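PDB 3IP8: arylmalonate decarboxylase from Bordetella bronchiseptica, which catalyses the decarboxylation of 2-aryl-2-methylmalonates, taking up a proton to give 2-arylpropionates and carbon dioxide. Local coordinates for residues 124-129 with 186-191; 13-18 with 154-159; 69-74 with 100-105; 117-122 with 142-147; 149-154 with 168-173. All blocks are in the same frame, centred on the assembly; numbering follows the deposited sequence.

Interaction 1 of 5, residues 124-129 with 186-191. With B85 (benzylphosphonic acid), chain B.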
# COMPACT_ATOMS: atom_id res chain seq x y z
N THR A 124 0.18 5.03 -10.76
CA THR A 124 0.61 3.69 -10.35
C THR A 124 1.85 3.21 -11.06
O THR A 124 2.25 3.75 -12.10
CB THR A 124 -0.46 2.60 -10.59
OG1 THR A 124 -0.37 2.16 -11.96
CG2 THR A 124 -1.89 3.09 -10.29
N ALA A 125 2.45 2.15 -10.52
CA ALA A 125 3.59 1.56 -11.18
C ALA A 125 3.21 0.50 -12.19
O ALA A 125 4.11 -0.10 -12.77
CB ALA A 125 4.57 0.96 -10.15
N TYR A 126 1.91 0.27 -12.41
CA TYR A 126 1.47 -1.02 -12.96
C TYR A 126 1.16 -1.04 -14.44
O TYR A 126 0.98 0.01 -15.06
CB TYR A 126 0.18 -1.49 -12.28
CG TYR A 126 0.16 -1.44 -10.77
CD1 TYR A 126 1.16 -2.05 -10.01
CD2 TYR A 126 -0.92 -0.88 -10.11
CE1 TYR A 126 1.09 -2.02 -8.60
CE2 TYR A 126 -0.99 -0.85 -8.72
CZ TYR A 126 0.02 -1.43 -7.98
OH TYR A 126 -0.04 -1.41 -6.60
N ILE A 127 1.02 -2.25 -14.98
CA ILE A 127 0.47 -2.44 -16.31
C ILE A 127 -1.04 -2.29 -16.25
O ILE A 127 -1.64 -2.32 -15.17
CB ILE A 127 0.84 -3.83 -16.89
CG1 ILE A 127 0.32 -4.94 -15.99
CG2 ILE A 127 2.35 -3.92 -17.07
CD1 ILE A 127 0.40 -6.31 -16.62
N ASP A 128 -1.67 -2.13 -17.41
CA ASP A 128 -3.09 -1.76 -17.39
C ASP A 128 -4.05 -2.83 -16.87
O ASP A 128 -5.07 -2.49 -16.28
CB ASP A 128 -3.54 -1.17 -18.73
CG ASP A 128 -3.11 0.28 -18.90
OD1 ASP A 128 -3.06 1.02 -17.88
OD2 ASP A 128 -2.81 0.68 -20.04
N ASP A 129 -3.73 -4.11 -17.03
CA ASP A 129 -4.64 -5.11 -16.48
C ASP A 129 -4.78 -4.88 -14.97
O ASP A 129 -5.88 -4.96 -14.41
CB ASP A 129 -4.18 -6.54 -16.76
CG ASP A 129 -5.13 -7.60 -16.17
OD1 ASP A 129 -6.31 -7.28 -15.88
OD2 ASP A 129 -4.70 -8.75 -16.00
N LEU A 186 -1.20 6.93 -5.00
CA LEU A 186 0.06 6.53 -5.61
C LEU A 186 0.28 5.07 -5.22
O LEU A 186 0.65 4.76 -4.08
CB LEU A 186 1.18 7.43 -5.09
CG LEU A 186 2.62 7.13 -5.50
CD1 LEU A 186 2.74 7.00 -7.02
CD2 LEU A 186 3.52 8.23 -4.97
N SER A 187 -0.02 4.16 -6.14
CA SER A 187 -0.10 2.76 -5.80
C SER A 187 1.11 2.00 -6.29
O SER A 187 1.46 2.07 -7.47
CB SER A 187 -1.36 2.13 -6.40
OG SER A 187 -1.63 0.84 -5.82
N CYS A 188 1.68 1.27 -5.33
CA CYS A 188 2.74 0.26 -5.44
C CYS A 188 3.64 0.37 -4.22
O CYS A 188 4.34 1.37 -4.02
CB CYS A 188 3.54 0.28 -6.74
SG CYS A 188 4.86 -0.96 -6.67
N GLY A 189 3.58 -0.65 -3.39
CA GLY A 189 4.28 -0.64 -2.13
C GLY A 189 5.76 -0.88 -2.27
O GLY A 189 6.47 -0.84 -1.27
N GLY A 190 6.25 -1.08 -3.49
CA GLY A 190 7.68 -1.24 -3.71
C GLY A 190 8.35 0.09 -4.03
O GLY A 190 9.57 0.21 -4.03
N LEU A 191 7.54 1.10 -4.29
CA LEU A 191 8.10 2.42 -4.61
C LEU A 191 8.59 3.12 -3.36
O LEU A 191 8.01 2.93 -2.29
CB LEU A 191 7.03 3.29 -5.27
CG LEU A 191 6.40 2.76 -6.55
CD1 LEU A 191 5.24 3.64 -6.96
CD2 LEU A 191 7.45 2.74 -7.64
C1 B85 B . 5.99 -4.46 -5.44
C2 B85 B . 7.22 -4.62 -4.74
C3 B85 B . 7.23 -4.62 -3.36
C4 B85 B . 5.99 -4.43 -2.59
C5 B85 B . 4.79 -4.27 -3.26
C6 B85 B . 4.79 -4.28 -4.70
C7 B85 B . 3.56 -4.01 -5.55
P8 B85 B . 1.93 -3.85 -4.71
O9 B85 B . 1.88 -2.62 -3.70
O10 B85 B . 0.75 -3.73 -5.80
O11 B85 B . 1.70 -5.11 -3.97

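Interaction 2 of 5, residues 13-18 with 154-159. With B85 (benzylphosphonic acid), chain B.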
# COMPACT_ATOMS: atom_id res chain seq x y z
N VAL A 13 5.64 -9.21 3.03
CA VAL A 13 6.05 -8.34 1.92
C VAL A 13 6.24 -9.16 0.65
O VAL A 13 6.65 -10.30 0.71
CB VAL A 13 7.35 -7.57 2.25
CG1 VAL A 13 7.13 -6.67 3.46
CG2 VAL A 13 8.52 -8.54 2.50
N PRO A 14 5.95 -8.59 -0.51
CA PRO A 14 6.12 -9.34 -1.76
C PRO A 14 7.53 -9.87 -2.07
O PRO A 14 7.62 -11.03 -2.47
CB PRO A 14 5.60 -8.36 -2.83
CG PRO A 14 4.51 -7.60 -2.10
CD PRO A 14 5.10 -7.39 -0.70
N PRO A 15 8.60 -9.08 -1.91
CA PRO A 15 9.91 -9.60 -2.36
C PRO A 15 10.46 -10.76 -1.54
O PRO A 15 10.21 -10.84 -0.33
CB PRO A 15 10.83 -8.38 -2.24
CG PRO A 15 9.88 -7.18 -2.27
CD PRO A 15 8.69 -7.67 -1.49
N ALA A 16 11.21 -11.63 -2.20
CA ALA A 16 11.80 -12.80 -1.57
C ALA A 16 12.66 -12.44 -0.37
O ALA A 16 12.68 -13.18 0.62
CB ALA A 16 12.62 -13.61 -2.59
N ALA A 17 13.35 -11.30 -0.46
CA ALA A 17 14.32 -10.97 0.58
C ALA A 17 13.65 -10.79 1.93
O ALA A 17 14.28 -10.96 2.97
CB ALA A 17 15.14 -9.73 0.20
N GLY A 18 12.37 -10.44 1.93
CA GLY A 18 11.64 -10.30 3.19
C GLY A 18 12.09 -9.17 4.10
O GLY A 18 12.11 -9.33 5.32
N THR A 154 6.50 -4.51 -14.43
CA THR A 154 6.14 -5.80 -13.83
C THR A 154 7.19 -6.35 -12.89
O THR A 154 6.93 -7.33 -12.20
CB THR A 154 5.83 -6.87 -14.89
OG1 THR A 154 6.95 -7.01 -15.77
CG2 THR A 154 4.61 -6.49 -15.68
N GLY A 155 8.37 -5.75 -12.85
CA GLY A 155 9.42 -6.21 -11.95
C GLY A 155 9.06 -5.87 -10.51
O GLY A 155 8.51 -4.80 -10.25
N VAL A 156 9.35 -6.78 -9.60
CA VAL A 156 9.05 -6.60 -8.18
C VAL A 156 10.15 -5.77 -7.49
O VAL A 156 9.91 -4.66 -7.00
CB VAL A 156 8.91 -7.96 -7.50
CG1 VAL A 156 8.73 -7.79 -5.99
CG2 VAL A 156 7.74 -8.73 -8.10
N GLU A 157 11.36 -6.29 -7.46
CA GLU A 157 12.46 -5.57 -6.85
C GLU A 157 12.78 -4.28 -7.62
O GLU A 157 13.28 -3.31 -7.04
CB GLU A 157 13.68 -6.50 -6.75
CG GLU A 157 13.56 -7.61 -5.68
CD GLU A 157 12.70 -8.82 -6.09
OE1 GLU A 157 12.31 -8.97 -7.28
OE2 GLU A 157 12.43 -9.65 -5.20
N ALA A 158 12.50 -4.27 -8.92
CA ALA A 158 12.72 -3.11 -9.79
C ALA A 158 12.01 -1.85 -9.28
O ALA A 158 12.45 -0.71 -9.54
CB ALA A 158 12.25 -3.43 -11.20
N MET A 159 10.92 -2.03 -8.54
CA MET A 159 10.13 -0.88 -8.07
C MET A 159 10.95 0.09 -7.22
O MET A 159 10.76 1.30 -7.29
CB MET A 159 8.92 -1.37 -7.27
CG MET A 159 7.89 -2.16 -8.06
SD MET A 159 7.18 -1.22 -9.43
CE MET A 159 6.01 -2.44 -10.03
C1 B85 B . 5.99 -4.46 -5.44
C2 B85 B . 7.22 -4.62 -4.74
C3 B85 B . 7.23 -4.62 -3.36
C4 B85 B . 5.99 -4.43 -2.59
C5 B85 B . 4.79 -4.27 -3.26
C6 B85 B . 4.79 -4.28 -4.70
C7 B85 B . 3.56 -4.01 -5.55
P8 B85 B . 1.93 -3.85 -4.71
O9 B85 B . 1.88 -2.62 -3.70
O10 B85 B . 0.75 -3.73 -5.80
O11 B85 B . 1.70 -5.11 -3.97
O HOH W 1 10.72 -11.78 -5.15
O HOH W 2 13.94 -9.80 -2.96

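Interaction 3 of 5, residues 69-74 with 100-105. With B85 (benzylphosphonic acid), chain B.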
# COMPACT_ATOMS: atom_id res chain seq x y z
N VAL A 69 0.48 -7.91 15.55
CA VAL A 69 -0.47 -7.68 14.47
C VAL A 69 0.25 -8.03 13.18
O VAL A 69 1.47 -8.08 13.14
CB VAL A 69 -0.98 -6.22 14.39
CG1 VAL A 69 -1.59 -5.76 15.72
CG2 VAL A 69 0.11 -5.28 13.92
N VAL A 70 -0.51 -8.29 12.13
CA VAL A 70 0.09 -8.60 10.85
C VAL A 70 -0.59 -7.83 9.73
O VAL A 70 -1.81 -7.80 9.64
CB VAL A 70 -0.01 -10.11 10.54
CG1 VAL A 70 0.40 -10.39 9.07
CG2 VAL A 70 0.86 -10.90 11.50
N SER A 71 0.21 -7.20 8.87
CA SER A 71 -0.31 -6.59 7.66
C SER A 71 0.27 -7.29 6.44
O SER A 71 1.47 -7.52 6.35
CB SER A 71 0.07 -5.10 7.57
OG SER A 71 -0.38 -4.61 6.31
N LEU A 72 -0.60 -7.60 5.49
CA LEU A 72 -0.15 -8.03 4.17
C LEU A 72 0.16 -6.78 3.36
O LEU A 72 -0.74 -6.08 2.87
CB LEU A 72 -1.25 -8.87 3.49
CG LEU A 72 -0.97 -9.16 2.01
CD1 LEU A 72 0.30 -9.99 1.89
CD2 LEU A 72 -2.14 -9.91 1.39
N MET A 73 1.46 -6.48 3.27
CA MET A 73 1.93 -5.23 2.68
C MET A 73 2.11 -5.36 1.17
O MET A 73 3.19 -5.14 0.62
CB MET A 73 3.21 -4.80 3.39
CG MET A 73 2.94 -4.42 4.86
SD MET A 73 2.22 -2.75 5.02
CE MET A 73 3.66 -1.71 4.63
N GLY A 74 1.02 -5.71 0.51
CA GLY A 74 0.98 -5.73 -0.94
C GLY A 74 -0.38 -5.19 -1.37
O GLY A 74 -1.39 -5.68 -0.87
N PRO A 100 -4.93 -9.39 15.31
CA PRO A 100 -5.50 -8.38 14.41
C PRO A 100 -4.67 -8.36 13.11
O PRO A 100 -3.43 -8.30 13.17
CB PRO A 100 -5.32 -7.06 15.18
CG PRO A 100 -5.11 -7.48 16.61
CD PRO A 100 -4.39 -8.79 16.54
N CYS A 101 -5.35 -8.44 11.97
CA CYS A 101 -4.69 -8.43 10.66
C CYS A 101 -5.30 -7.40 9.72
O CYS A 101 -6.47 -7.01 9.88
CB CYS A 101 -4.76 -9.81 10.01
SG CYS A 101 -3.92 -11.10 10.96
N THR A 102 -4.53 -7.01 8.71
CA THR A 102 -4.97 -5.99 7.76
C THR A 102 -4.22 -6.22 6.45
O THR A 102 -3.39 -7.13 6.36
CB THR A 102 -4.75 -4.57 8.32
OG1 THR A 102 -5.39 -3.62 7.46
CG2 THR A 102 -3.29 -4.22 8.41
N THR A 103 -4.52 -5.43 5.44
CA THR A 103 -3.82 -5.48 4.15
C THR A 103 -3.51 -4.07 3.69
O THR A 103 -4.13 -3.10 4.11
CB THR A 103 -4.64 -6.14 3.02
OG1 THR A 103 -5.72 -5.28 2.60
CG2 THR A 103 -5.20 -7.48 3.46
N MET A 104 -2.60 -3.98 2.72
CA MET A 104 -2.26 -2.68 2.15
C MET A 104 -3.42 -2.09 1.33
O MET A 104 -3.55 -0.85 1.22
CB MET A 104 -0.98 -2.85 1.33
CG MET A 104 -0.40 -1.58 0.77
SD MET A 104 1.22 -1.88 0.01
CE MET A 104 2.27 -1.67 1.44
N SER A 105 -4.30 -2.92 0.75
CA SER A 105 -5.45 -2.38 0.04
C SER A 105 -6.40 -1.74 1.05
O SER A 105 -6.95 -0.68 0.79
CB SER A 105 -6.15 -3.49 -0.76
OG SER A 105 -5.44 -3.73 -1.98
C1 B85 B . 5.99 -4.46 -5.44
C2 B85 B . 7.22 -4.62 -4.74
C3 B85 B . 7.23 -4.62 -3.36
C4 B85 B . 5.99 -4.43 -2.59
C5 B85 B . 4.79 -4.27 -3.26
C6 B85 B . 4.79 -4.28 -4.70
C7 B85 B . 3.56 -4.01 -5.55
P8 B85 B . 1.93 -3.85 -4.71
O9 B85 B . 1.88 -2.62 -3.70
O10 B85 B . 0.75 -3.73 -5.80
O11 B85 B . 1.70 -5.11 -3.97

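Interaction 4 of 5, residues 117-122 with 142-147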
# COMPACT_ATOMS: atom_id res chain seq x y z
N VAL A 117 -11.28 11.75 0.64
CA VAL A 117 -11.10 11.67 -0.81
C VAL A 117 -12.16 10.76 -1.43
O VAL A 117 -12.22 9.57 -1.09
CB VAL A 117 -9.70 11.14 -1.16
CG1 VAL A 117 -9.58 10.83 -2.67
CG2 VAL A 117 -8.60 12.11 -0.70
N ARG A 118 -13.00 11.29 -2.30
CA ARG A 118 -13.99 10.47 -2.99
C ARG A 118 -13.61 10.28 -4.46
O ARG A 118 -13.60 9.17 -4.97
CB ARG A 118 -15.40 11.05 -2.91
CG ARG A 118 -16.46 9.98 -3.27
CD ARG A 118 -17.66 10.53 -4.00
NE ARG A 118 -18.55 9.46 -4.46
CZ ARG A 118 -19.51 9.62 -5.37
NH1 ARG A 118 -19.71 10.80 -5.94
NH2 ARG A 118 -20.26 8.59 -5.72
N ARG A 119 -13.30 11.38 -5.14
CA ARG A 119 -12.82 11.33 -6.52
C ARG A 119 -11.31 11.23 -6.44
O ARG A 119 -10.65 12.12 -5.88
CB ARG A 119 -13.24 12.59 -7.27
CG ARG A 119 -14.74 12.64 -7.51
CD ARG A 119 -15.16 13.92 -8.22
NE ARG A 119 -14.73 13.95 -9.61
CZ ARG A 119 -15.32 13.25 -10.59
NH1 ARG A 119 -16.35 12.46 -10.32
NH2 ARG A 119 -14.86 13.36 -11.83
N VAL A 120 -10.76 10.13 -6.95
CA VAL A 120 -9.35 9.80 -6.75
C VAL A 120 -8.61 9.58 -8.08
O VAL A 120 -9.01 8.76 -8.89
CB VAL A 120 -9.17 8.57 -5.81
CG1 VAL A 120 -9.84 7.32 -6.39
CG2 VAL A 120 -7.66 8.37 -5.52
N ALA A 121 -7.53 10.33 -8.29
CA ALA A 121 -6.70 10.16 -9.48
C ALA A 121 -5.71 9.05 -9.19
O ALA A 121 -5.17 8.99 -8.09
CB ALA A 121 -5.96 11.47 -9.82
N LEU A 122 -5.47 8.18 -10.17
CA LEU A 122 -4.59 7.03 -9.94
C LEU A 122 -3.23 7.27 -10.58
O LEU A 122 -3.12 7.56 -11.78
CB LEU A 122 -5.20 5.75 -10.52
CG LEU A 122 -6.63 5.40 -10.13
CD1 LEU A 122 -6.97 4.05 -10.71
CD2 LEU A 122 -6.83 5.43 -8.61
N SER A 142 -16.90 2.31 -3.09
CA SER A 142 -17.58 3.62 -3.09
C SER A 142 -16.70 4.81 -3.44
O SER A 142 -17.07 5.96 -3.16
CB SER A 142 -18.26 3.89 -1.74
OG SER A 142 -19.02 2.77 -1.30
N LEU A 143 -15.55 4.56 -4.04
CA LEU A 143 -14.71 5.65 -4.51
C LEU A 143 -14.86 5.80 -6.02
O LEU A 143 -15.39 4.90 -6.69
CB LEU A 143 -13.25 5.40 -4.16
CG LEU A 143 -13.01 5.32 -2.64
CD1 LEU A 143 -11.58 4.89 -2.36
CD2 LEU A 143 -13.33 6.65 -1.96
N VAL A 144 -14.45 6.95 -6.55
CA VAL A 144 -14.60 7.24 -7.97
C VAL A 144 -13.26 7.53 -8.60
O VAL A 144 -12.74 8.65 -8.49
CB VAL A 144 -15.54 8.44 -8.22
CG1 VAL A 144 -15.70 8.67 -9.72
CG2 VAL A 144 -16.88 8.24 -7.55
N PRO A 145 -12.70 6.54 -9.30
CA PRO A 145 -11.42 6.78 -9.98
C PRO A 145 -11.63 7.75 -11.14
O PRO A 145 -12.59 7.61 -11.89
CB PRO A 145 -11.00 5.39 -10.47
CG PRO A 145 -11.78 4.44 -9.65
CD PRO A 145 -13.10 5.13 -9.39
N THR A 146 -10.75 8.74 -11.28
CA THR A 146 -11.00 9.82 -12.22
C THR A 146 -10.12 9.77 -13.45
O THR A 146 -10.40 10.43 -14.45
CB THR A 146 -10.77 11.18 -11.57
OG1 THR A 146 -9.48 11.20 -10.95
CG2 THR A 146 -11.84 11.44 -10.52
N GLY A 147 -9.06 8.99 -13.38
CA GLY A 147 -8.12 8.93 -14.46
C GLY A 147 -6.91 8.22 -13.90
O GLY A 147 -6.86 7.89 -12.71

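Interaction 5 of 5, residues 149-154 with 168-173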
# COMPACT_ATOMS: atom_id res chain seq x y z
N ARG A 149 -2.53 7.48 -14.65
CA ARG A 149 -1.27 7.43 -15.36
C ARG A 149 -0.41 6.38 -14.66
O ARG A 149 -0.50 6.20 -13.45
CB ARG A 149 -0.58 8.80 -15.34
CG ARG A 149 -1.36 9.88 -16.09
CD ARG A 149 -1.38 9.61 -17.60
NE ARG A 149 -2.03 10.70 -18.36
CZ ARG A 149 -3.33 10.79 -18.62
NH1 ARG A 149 -4.18 9.88 -18.17
NH2 ARG A 149 -3.79 11.82 -19.32
N SER A 150 0.39 5.66 -15.43
CA SER A 150 1.12 4.54 -14.86
C SER A 150 2.45 4.27 -15.53
O SER A 150 2.71 4.71 -16.67
CB SER A 150 0.27 3.27 -14.90
OG SER A 150 0.03 2.86 -16.24
N LEU A 151 3.28 3.51 -14.83
CA LEU A 151 4.64 3.22 -15.31
C LEU A 151 4.77 1.92 -16.09
O LEU A 151 5.76 1.74 -16.82
CB LEU A 151 5.64 3.20 -14.14
CG LEU A 151 5.72 4.50 -13.33
CD1 LEU A 151 6.66 4.35 -12.11
CD2 LEU A 151 6.11 5.71 -14.22
N GLY A 152 3.80 1.02 -15.95
CA GLY A 152 3.82 -0.24 -16.69
C GLY A 152 4.94 -1.21 -16.35
O GLY A 152 5.49 -1.87 -17.23
N ILE A 153 5.31 -1.26 -15.07
CA ILE A 153 6.44 -2.07 -14.61
C ILE A 153 5.91 -3.38 -14.04
O ILE A 153 4.97 -3.37 -13.23
CB ILE A 153 7.24 -1.32 -13.51
CG1 ILE A 153 7.90 -0.07 -14.09
CG2 ILE A 153 8.30 -2.23 -12.86
CD1 ILE A 153 8.40 0.91 -13.02
N THR A 154 6.50 -4.51 -14.43
CA THR A 154 6.14 -5.80 -13.83
C THR A 154 7.19 -6.35 -12.89
O THR A 154 6.93 -7.33 -12.20
CB THR A 154 5.83 -6.87 -14.89
OG1 THR A 154 6.95 -7.01 -15.77
CG2 THR A 154 4.61 -6.49 -15.68
N VAL A 168 7.09 12.13 -8.69
CA VAL A 168 6.43 13.42 -8.64
C VAL A 168 5.76 13.70 -9.98
O VAL A 168 4.59 14.06 -10.03
CB VAL A 168 7.42 14.53 -8.31
CG1 VAL A 168 6.75 15.87 -8.45
CG2 VAL A 168 7.91 14.38 -6.89
N ASP A 169 6.50 13.51 -11.07
CA ASP A 169 5.94 13.76 -12.40
C ASP A 169 4.73 12.86 -12.66
O ASP A 169 3.72 13.28 -13.23
CB ASP A 169 7.00 13.55 -13.48
CG ASP A 169 6.43 13.67 -14.89
OD1 ASP A 169 6.12 14.80 -15.30
OD2 ASP A 169 6.29 12.63 -15.58
N LEU A 170 4.82 11.61 -12.23
CA LEU A 170 3.68 10.71 -12.40
C LEU A 170 2.40 11.21 -11.69
O LEU A 170 1.30 11.19 -12.28
CB LEU A 170 4.06 9.31 -11.90
CG LEU A 170 3.00 8.19 -12.03
CD1 LEU A 170 2.88 7.75 -13.48
CD2 LEU A 170 3.42 6.99 -11.18
N CYS A 171 2.53 11.60 -10.43
CA CYS A 171 1.39 12.12 -9.66
C CYS A 171 0.84 13.39 -10.28
O CYS A 171 -0.38 13.55 -10.39
CB CYS A 171 1.83 12.40 -8.22
SG CYS A 171 2.16 10.94 -7.26
N VAL A 172 1.73 14.28 -10.68
CA VAL A 172 1.32 15.53 -11.31
C VAL A 172 0.54 15.26 -12.61
O VAL A 172 -0.54 15.84 -12.84
CB VAL A 172 2.53 16.46 -11.56
CG1 VAL A 172 2.11 17.64 -12.43
CG2 VAL A 172 3.08 16.93 -10.21
N ARG A 173 1.07 14.39 -13.46
CA ARG A 173 0.34 14.02 -14.69
C ARG A 173 -1.03 13.38 -14.46
O ARG A 173 -1.99 13.66 -15.18
CB ARG A 173 1.20 13.13 -15.59
CG ARG A 173 2.38 13.87 -16.19
CD ARG A 173 3.09 13.06 -17.28
NE ARG A 173 3.80 11.90 -16.74
CZ ARG A 173 3.44 10.64 -16.95
NH1 ARG A 173 2.37 10.37 -17.69
NH2 ARG A 173 4.15 9.64 -16.41
O HOH W 3 0.27 12.52 -19.05
O HOH W 4 3.33 7.33 -17.53

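Interaction 1 of 5, residues 124-129 with 186-191
Tyr126 and Ser187 meet through their hydroxyls, Tyr126 OH lying 2.9 Å from Ser187 OG in a hydrogen bond whose donor is open. Ser187 OG reaches the phenol because it stands anti to its own backbone N (chi1 -166°), while CE2 of the ring rests beside it. The same phenolic oxygen comes within 2.6 Å of O10 of benzylphosphonate, a weak bond for which its single proton may also be claimed elsewhere. Ser187 O lies over one face of the ring, and Cys188 CB approaches CE1 obliquely at 3.8 Å. A tyrosine suits this place, its ring packing on the strand end and its hydroxyl bridging serine and ligand.

Ala125 is small enough to bring its CB to 3.6 Å from Cys188 CB. Beyond it, Cys188 SG points into the pocket, 3.5 Å from the ligand's methylene C7, and also receives Gly190 N-H. Gly189 N donates a nearly straight bond, 2.6 Å long, to phosphonate O9, and both Gly189 and Gly190, having no side chain, let the ligand lie close against the backbone.

Ala125 N bonds to Ser187 O as the parallel strands end, and Thr124 OG1 closes an ST turn onto Tyr126 N while also bonding to Asn131. The contact thus joins the C-terminal ends of strands 119-124 and 183-187, with Leu134 of helix 128-140 packed against Thr124 and Ser187, and strand 144-150 on the far flank of 119-124.

Interaction 2 of 5, residues 13-18 with 154-159
Val156 is the first residue of segment 154-159 to touch Pro15, bringing its CG1 to 3.9 Å from Pro15 CG with the two side chains crossing obliquely. That branch lies anti to the backbone N (chi1 174°), which also puts Val156 CG1 3.7 Å from C2 of the benzylphosphonate ring. The backbone shares in the pocket wall, Val156 O lying 3.5 Å from the same C2. On the other segment, Pro14 lays its CG 3.5 Å from ring carbon C4, and Pro15 CG sits by C3; rigid proline rings suit a wall that must offer carbon to an aromatic group.

Glu157 begins the 3-10 turn and folds back through a bend at chi2 (79°), which brings OE2 beside Pro15 CB. The carboxylate makes its polar links through water: one water accepts from Ala17 N and donates to Glu157 OE2, and another accepts from Ala16 N and probably also donates to OE2. Met159, further along, faces the ligand rather than the prolines, its flexible chain placing CG 4.0 Å from C1.

Largely carbon surfaces line the aryl part of the ligand, which is probably held by dispersion and exclusion of water, while the Glu157 carboxylate stays at the exposed rim, joined to the backbone N-H groups of Ala16 and Ala17 through water.

Interaction 3 of 5, residues 69-74 with 100-105
Met104 and Met73 meet through their CE methyls, 3.5 Å apart, tighter than usual for carbons, with the side chains crossing at about a right angle. Met104 extends through chi1 and chi2 and bends only at chi3 (-88°), which turns its CE onto Met73 and leaves SD 3.8 Å from phosphonate O9. Gly74 lies alongside, its CA 3.2 Å from O11; lacking a side chain, it lets the phosphonate approach the backbone.

Behind this shell, Leu72 O accepts from Met104 N at 2.8 Å, joining the last residue of one strand to the first turn of helix 104-114. Met73 centres an inverse gamma turn that swings the chain toward the pocket. Further back, strands 69-72 and 101-103 run parallel, and Thr102 bonds to both Val70 and Leu72 through its N and O. Thr102 CG2 packs 3.6 Å from Ser71 CB on one face, while its OG1 is held by Asp218. Thr103, a good N-cap residue, turns OG1 to Thr106 N and is also bonded to Asn86.

The pliable thioether of Met104, backed by Met73, thus lies with the side-chain-free Gly74 beside the phosphonate, whereas directional backbone bonds fix the strand ends that carry them.

Interaction 4 of 5, residues 117-122 with 142-147
Arg119 and Thr146 cross at about a right angle, beside Val144, which shares a face of the sheet with Arg119. From Arg119, CB meets Thr146 CG2 at 3.7 Å, and the chain then runs out extended until it bends at chi3 (71°). That bend folds the guanidinium back over the threonine methyl, which lies 3.6 Å above its plane, offset toward the rim. NE and CZ both lie near this methyl. At the tip the two nitrogens part company: NH1 comes 3.9 Å from Val144 CG1, while NH2, also near Thr146 CG2, forms a salt bridge with Asp180. Arginine suits this margin, its flat group resting on carbon while its charge finds an acid.

The strands beneath, 119-124 and 144-150, are the parallel pair of a beta-alpha-beta unit whose crossover is helix 128-140. Val144 takes a bond from Val120 N at its O and donates from its own N to Arg118 O, and Val120 O in turn receives Thr146 N from well above its carbonyl plane. Pro145, with no N-H to give, fits the outer strand at a position whose N would not be needed by this neighbour.

Arg118 packs similarly, Val144 CG2 lying over the centre of its guanidinium. On the inner side Leu143 CD2 reaches 3.2 Å from Val117 O, and Leu122 CD1 lies 4.3 Å from Pro145 CB, where leucines of helix 128-140 join the apolar layer.

Interaction 5 of 5, residues 149-154 with 168-173
Arg149 and Leu170 mark the nearest backbone approach, 6.6 Å between their CA atoms, where the end of strand 144-150 passes the side of helix 164-177. Leu170 is the buried member: its chi1 of -178° sends the branched end across to the strand, where CD1 lies 3.7 Å from Arg149 O. Beyond the strand end, Leu151 meets the same leucine obliquely, CD2 against Leu170 CD1 at 3.9 Å and CG against its CD2. Two leucines suit this position: their branched ends meet between helix and strand, and Leu170 CD1 also packs against the backbone of Arg149 and Ser150.

Arg173, one turn after Leu170, crosses the side chain of Arg149 at about a right angle. The aliphatic part of Arg149 serves as the contact surface: its CG lies beside the carbonyl of Arg173, and the bend at chi2 (-69°) then turns CD to 3.8 Å from Arg173 NH1. The two guanidinium planes are 39° apart. Within the helix, Arg173 NE binds Asp169 OD2 in a salt bridge of 2.8 Å, the carboxylate oxygen being met from above its own plane. That bond holds the guanidinium with its other nitrogens directed at water. One water receives Arg173 NH2 and donates to Ser150 O, tying helix to strand; another accepts from Arg149 NE and, weakly, from Arg173 NH1.

With NE of Arg149 4.5 Å from NH1 of Arg173, the two like charges probably repel somewhat, an effect that the shared water and the Asp169 carboxylate would soften, so that leucine packing and, beside it, solvent-bridged polar groups together join helix and strand.

Overall arrangement
Interactions 1, 2 and 3 all touch benzylphosphonate: interaction 2 lines its aryl ring, interaction 3 meets its phosphonate, which Thr75 and Ser76 also bind, and interaction 1 reaches both. Met159 links interaction 2 to interaction 1, its CG 3.5 Å from Cys188 SG, and Pro14 CD reaches 3.2 Å from Met73 O in interaction 3. Interaction 3 belongs to one four-stranded parallel sheet and interactions 1, 4 and 5 to the other, so the ligand lies between the two. Interactions 4 and 5 share strand 144-150, their centres about 16 Å apart. Interaction 5 approaches the pocket through Leu151, whose side chain is about 11 Å from the ligand.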